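Local coordinates for protein VIN1 (Oscarella pearsei, PDB 6BFI) that probably binds actin filaments and may take part in cell-cell adhesion, as a sponge homolog of vinculin, at residues 142-145 with 146-149; 234-237 with 238-242. One frame throughout, in Å; residues are numbered along the deposited sequence.

Interaction 1: 142-145 with 146-149; sequences QEYL and DVAK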
loop_
_atom_site.group_PDB
_atom_site.type_symbol
_atom_site.label_atom_id
_atom_site.label_comp_id
_atom_site.label_asym_id
_atom_site.label_seq_id
_atom_site.Cartn_x
_atom_site.Cartn_y
_atom_site.Cartn_z
ATOM N N GLN A 142 2.772 -28.199 7.615
ATOM C CA GLN A 142 3.389 -27.372 8.647
ATOM C C GLN A 142 3.896 -28.222 9.806
ATOM O O GLN A 142 4.994 -27.987 10.326
ATOM C CB GLN A 142 2.389 -26.333 9.143
ATOM C CG GLN A 142 2.948 -25.383 10.173
ATOM C CD GLN A 142 1.879 -24.514 10.792
ATOM O OE1 GLN A 142 0.758 -24.964 11.035
ATOM N NE2 GLN A 142 2.216 -23.258 11.045
ATOM N N GLU A 143 3.113 -29.218 10.221
ATOM C CA GLU A 143 3.552 -30.115 11.284
ATOM C C GLU A 143 4.765 -30.928 10.853
ATOM O O GLU A 143 5.689 -31.139 11.647
ATOM C CB GLU A 143 2.410 -31.041 11.701
ATOM C CG GLU A 143 1.293 -30.350 12.468
ATOM C CD GLU A 143 0.015 -31.166 12.497
ATOM O OE1 GLU A 143 0.032 -32.323 12.021
ATOM O OE2 GLU A 143 -1.008 -30.649 12.993
ATOM N N TYR A 144 4.787 -31.389 9.598
ATOM C CA TYR A 144 5.929 -32.176 9.148
ATOM C C TYR A 144 7.191 -31.339 8.983
ATOM O O TYR A 144 8.289 -31.904 8.938
ATOM C CB TYR A 144 5.611 -32.893 7.834
ATOM C CG TYR A 144 6.669 -33.904 7.445
ATOM C CD1 TYR A 144 6.923 -35.012 8.244
ATOM C CD2 TYR A 144 7.419 -33.748 6.287
ATOM C CE1 TYR A 144 7.891 -35.936 7.899
ATOM C CE2 TYR A 144 8.387 -34.668 5.933
ATOM C CZ TYR A 144 8.618 -35.760 6.743
ATOM O OH TYR A 144 9.581 -36.676 6.394
ATOM N N LEU A 145 7.064 -30.010 8.894
ATOM C CA LEU A 145 8.252 -29.166 8.782
ATOM C C LEU A 145 9.213 -29.381 9.949
ATOM O O LEU A 145 10.437 -29.373 9.764
ATOM C CB LEU A 145 7.848 -27.696 8.696
ATOM C CG LEU A 145 7.398 -27.197 7.325
ATOM C CD1 LEU A 145 7.000 -25.733 7.403
ATOM C CD2 LEU A 145 8.501 -27.406 6.300
ATOM N N ASP A 146 8.682 -29.583 11.157
ATOM C CA ASP A 146 9.522 -29.640 12.349
ATOM C C ASP A 146 10.413 -30.876 12.399
ATOM O O ASP A 146 11.333 -30.916 13.224
ATOM C CB ASP A 146 8.647 -29.584 13.603
ATOM C CG ASP A 146 9.229 -28.687 14.679
ATOM O OD1 ASP A 146 9.616 -27.545 14.356
ATOM O OD2 ASP A 146 9.303 -29.123 15.847
ATOM N N VAL A 147 10.169 -31.875 11.548
ATOM C CA VAL A 147 10.995 -33.078 11.537
ATOM C C VAL A 147 12.424 -32.775 11.093
ATOM O O VAL A 147 13.355 -33.499 11.463
ATOM C CB VAL A 147 10.332 -34.146 10.640
ATOM C CG1 VAL A 147 11.200 -35.385 10.520
ATOM C CG2 VAL A 147 8.963 -34.519 11.186
ATOM N N ALA A 148 12.627 -31.697 10.336
ATOM C CA ALA A 148 13.944 -31.399 9.783
ATOM C C ALA A 148 14.986 -31.103 10.856
ATOM O O ALA A 148 16.187 -31.159 10.568
ATOM C CB ALA A 148 13.848 -30.223 8.814
ATOM N N LYS A 149 14.563 -30.803 12.085
ATOM C CA LYS A 149 15.520 -30.449 13.129
ATOM C C LYS A 149 16.328 -31.643 13.626
ATOM O O LYS A 149 17.355 -31.444 14.283
ATOM C CB LYS A 149 14.792 -29.787 14.300
ATOM C CG LYS A 149 13.966 -28.583 13.896
ATOM C CD LYS A 149 13.467 -27.805 15.101
ATOM C CE LYS A 149 12.714 -26.557 14.663
ATOM N NZ LYS A 149 12.300 -25.716 15.817
#

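Interaction 2: 234-237 with 238-242; sequences VIQK and LFIAI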
loop_
_atom_site.group_PDB
_atom_site.type_symbol
_atom_site.label_atom_id
_atom_site.label_comp_id
_atom_site.label_asym_id
_atom_site.label_seq_id
_atom_site.Cartn_x
_atom_site.Cartn_y
_atom_site.Cartn_z
ATOM N N VAL A 234 15.096 -20.929 8.797
ATOM C CA VAL A 234 14.299 -21.203 7.604
ATOM C C VAL A 234 13.033 -21.972 7.971
ATOM O O VAL A 234 11.953 -21.724 7.415
ATOM C CB VAL A 234 15.142 -21.950 6.556
ATOM C CG1 VAL A 234 14.324 -22.199 5.298
ATOM C CG2 VAL A 234 16.402 -21.154 6.228
ATOM N N ILE A 235 13.139 -22.904 8.922
ATOM C CA ILE A 235 11.962 -23.641 9.374
ATOM C C ILE A 235 10.929 -22.687 9.957
ATOM O O ILE A 235 9.722 -22.847 9.740
ATOM C CB ILE A 235 12.361 -24.726 10.390
ATOM C CG1 ILE A 235 13.368 -25.693 9.770
ATOM C CG2 ILE A 235 11.132 -25.483 10.875
ATOM C CD1 ILE A 235 13.895 -26.731 10.737
ATOM N N GLN A 236 11.382 -21.681 10.710
ATOM C CA GLN A 236 10.444 -20.742 11.314
ATOM C C GLN A 236 9.835 -19.817 10.267
ATOM O O GLN A 236 8.655 -19.468 10.358
ATOM C CB GLN A 236 11.127 -19.934 12.417
ATOM C CG GLN A 236 10.719 -20.342 13.827
ATOM C CD GLN A 236 9.239 -20.118 14.104
ATOM O OE1 GLN A 236 8.584 -19.321 13.435
ATOM N NE2 GLN A 236 8.708 -20.826 15.096
ATOM N N LYS A 237 10.622 -19.405 9.269
ATOM C CA LYS A 237 10.062 -18.590 8.195
ATOM C C LYS A 237 8.968 -19.350 7.451
ATOM O O LYS A 237 7.886 -18.806 7.183
ATOM C CB LYS A 237 11.169 -18.142 7.237
ATOM C CG LYS A 237 10.657 -17.301 6.079
ATOM C CD LYS A 237 11.785 -16.717 5.237
ATOM C CE LYS A 237 12.494 -15.575 5.948
ATOM N NZ LYS A 237 13.512 -14.918 5.073
ATOM N N LEU A 238 9.225 -20.621 7.124
ATOM C CA LEU A 238 8.194 -21.440 6.490
ATOM C C LEU A 238 6.979 -21.599 7.397
ATOM O O LEU A 238 5.833 -21.474 6.944
ATOM C CB LEU A 238 8.767 -22.806 6.117
ATOM C CG LEU A 238 9.606 -22.879 4.842
ATOM C CD1 LEU A 238 10.373 -24.192 4.780
ATOM C CD2 LEU A 238 8.717 -22.724 3.619
ATOM N N PHE A 239 7.214 -21.868 8.684
ATOM C CA PHE A 239 6.121 -22.038 9.639
ATOM C C PHE A 239 5.230 -20.803 9.681
ATOM O O PHE A 239 3.998 -20.906 9.646
ATOM C CB PHE A 239 6.698 -22.337 11.025
ATOM C CG PHE A 239 5.660 -22.607 12.077
ATOM C CD1 PHE A 239 5.244 -23.901 12.337
ATOM C CD2 PHE A 239 5.112 -21.571 12.819
ATOM C CE1 PHE A 239 4.294 -24.158 13.308
ATOM C CE2 PHE A 239 4.160 -21.821 13.790
ATOM C CZ PHE A 239 3.750 -23.115 14.033
ATOM N N ILE A 240 5.845 -19.619 9.753
ATOM C CA ILE A 240 5.090 -18.375 9.850
ATOM C C ILE A 240 4.320 -18.112 8.562
ATOM O O ILE A 240 3.136 -17.749 8.596
ATOM C CB ILE A 240 6.039 -17.214 10.203
ATOM C CG1 ILE A 240 6.440 -17.296 11.679
ATOM C CG2 ILE A 240 5.406 -15.868 9.873
ATOM C CD1 ILE A 240 7.542 -16.345 12.074
ATOM N N ALA A 241 4.969 -18.301 7.408
ATOM C CA ALA A 241 4.270 -18.122 6.138
ATOM C C ALA A 241 3.050 -19.029 6.042
ATOM O O ALA A 241 1.976 -18.595 5.606
ATOM C CB ALA A 241 5.222 -18.384 4.972
ATOM N N ILE A 242 3.189 -20.292 6.450
ATOM C CA ILE A 242 2.056 -21.210 6.380
ATOM C C ILE A 242 0.974 -20.803 7.376
ATOM O O ILE A 242 -0.226 -20.935 7.094
ATOM C CB ILE A 242 2.527 -22.658 6.599
ATOM C CG1 ILE A 242 3.446 -23.087 5.457
ATOM C CG2 ILE A 242 1.337 -23.607 6.696
ATOM C CD1 ILE A 242 3.939 -24.525 5.576
#

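Interaction 1: 142-145 with 146-149
Residues Glu143, Tyr144 and Leu145 offer their carbonyls to the amides three positions on, in the tighter 3-10 winding where helix 102-145 runs into the loop before helix 154-178. Asp146 N reaches Glu143 O weakly, at 3.4 Å. Val147 N bonds to Tyr144 O at 3.2 Å, and Ala148 N to Leu145 O at 3.2 Å, the latter nearly straight at 169°. The same spacing lets side chains three apart meet. With CG opposite the backbone N (chi1 -170°), the Tyr144 ring leans along the chain, and its CD1 lies 3.6 Å from Val147 CG2. The methyl meets the ring obliquely, and Tyr144 CE1 lies 4.1 Å from Val147 CB. At the far end of the ring, Tyr144 OH bonds to Asn163 of helix 154-178, while Phe160 of that helix meets the ring with planes about 30° apart. Within 146-149, Asp146 OD1 and Lys149 NZ form a salt bridge of 3.6 Å across one turn. The chemistry is thus divided: Tyr144 is gripped on its own turn by Val147, and by Asn163 and Phe160 of the next helix, whereas the charged pair is carried by exposed residues, where solvent would probably weaken its pull.

Interaction 2: 234-237 with 238-242
The Gln236 amide and the Phe239 ring come near each other with their planes turned by about 60°, on a continuous run of alpha-helix 224-249, part of the helical bundle architecture of the vinculin family. Gln236 OE1 approaches the ring obliquely, 4.2 Å from Phe239 CD2, a loose contact. The tighter neighbour of this oxygen is Ile240, whose CG1 and CD1 both lie 3.4 Å from Gln236 OE1. The bend in the glutamine chain at chi2 (-63°) brings the amide over toward these carbons, and the two side chains cross at a slant. Behind them the backbone follows the regular four-residue spacing. Leu238 N bonds to Val234 O at 3.0 Å, Phe239 N to Ile235 O, and Ile240 N to Gln236 O at 2.9 Å. On another side of the helix, Val234 CG1 and Leu238 CD1 come loosely together at 4.5 Å, both from buried residues. Val234 also packs on Gln201 of helix 185-215, a helix that Ile235 meets at Leu205. Lys237 runs out extended before bending at chi3 (-74°), and its NZ bonds to Tyr233 OH, one turn earlier, with a long, weak ion pair to Asp447. Its carbonyl takes the bond from Ala241 N, with Ala241 N to Lys237 O at 3.0 Å, and Ala241 CB rests 3.5 Å from that same Lys237 O.

Overall arrangement
Interactions 1 and 2 are well apart along the chain, yet they lie side by side in the bundle, their centres about 10 Å apart. Leu145 joins them: its CD1 is 3.7 Å from Leu238 CB and 3.8 Å from Ile242 CD1. Further along, in the 3-10 part of interaction 1, Lys149 CG packs on Ile235 CD1 at 3.7 Å, so the aliphatic part of that lysine rests on a side chain of the neighbouring helix. One polar link accompanies these apolar ones, a weak hydrogen bond from Gln142 NE2 to Phe239 O at 3.3 Å; the same amide also bonds to Glu243. Helix 102-145 with its following turn is thereby fitted against helix 224-249.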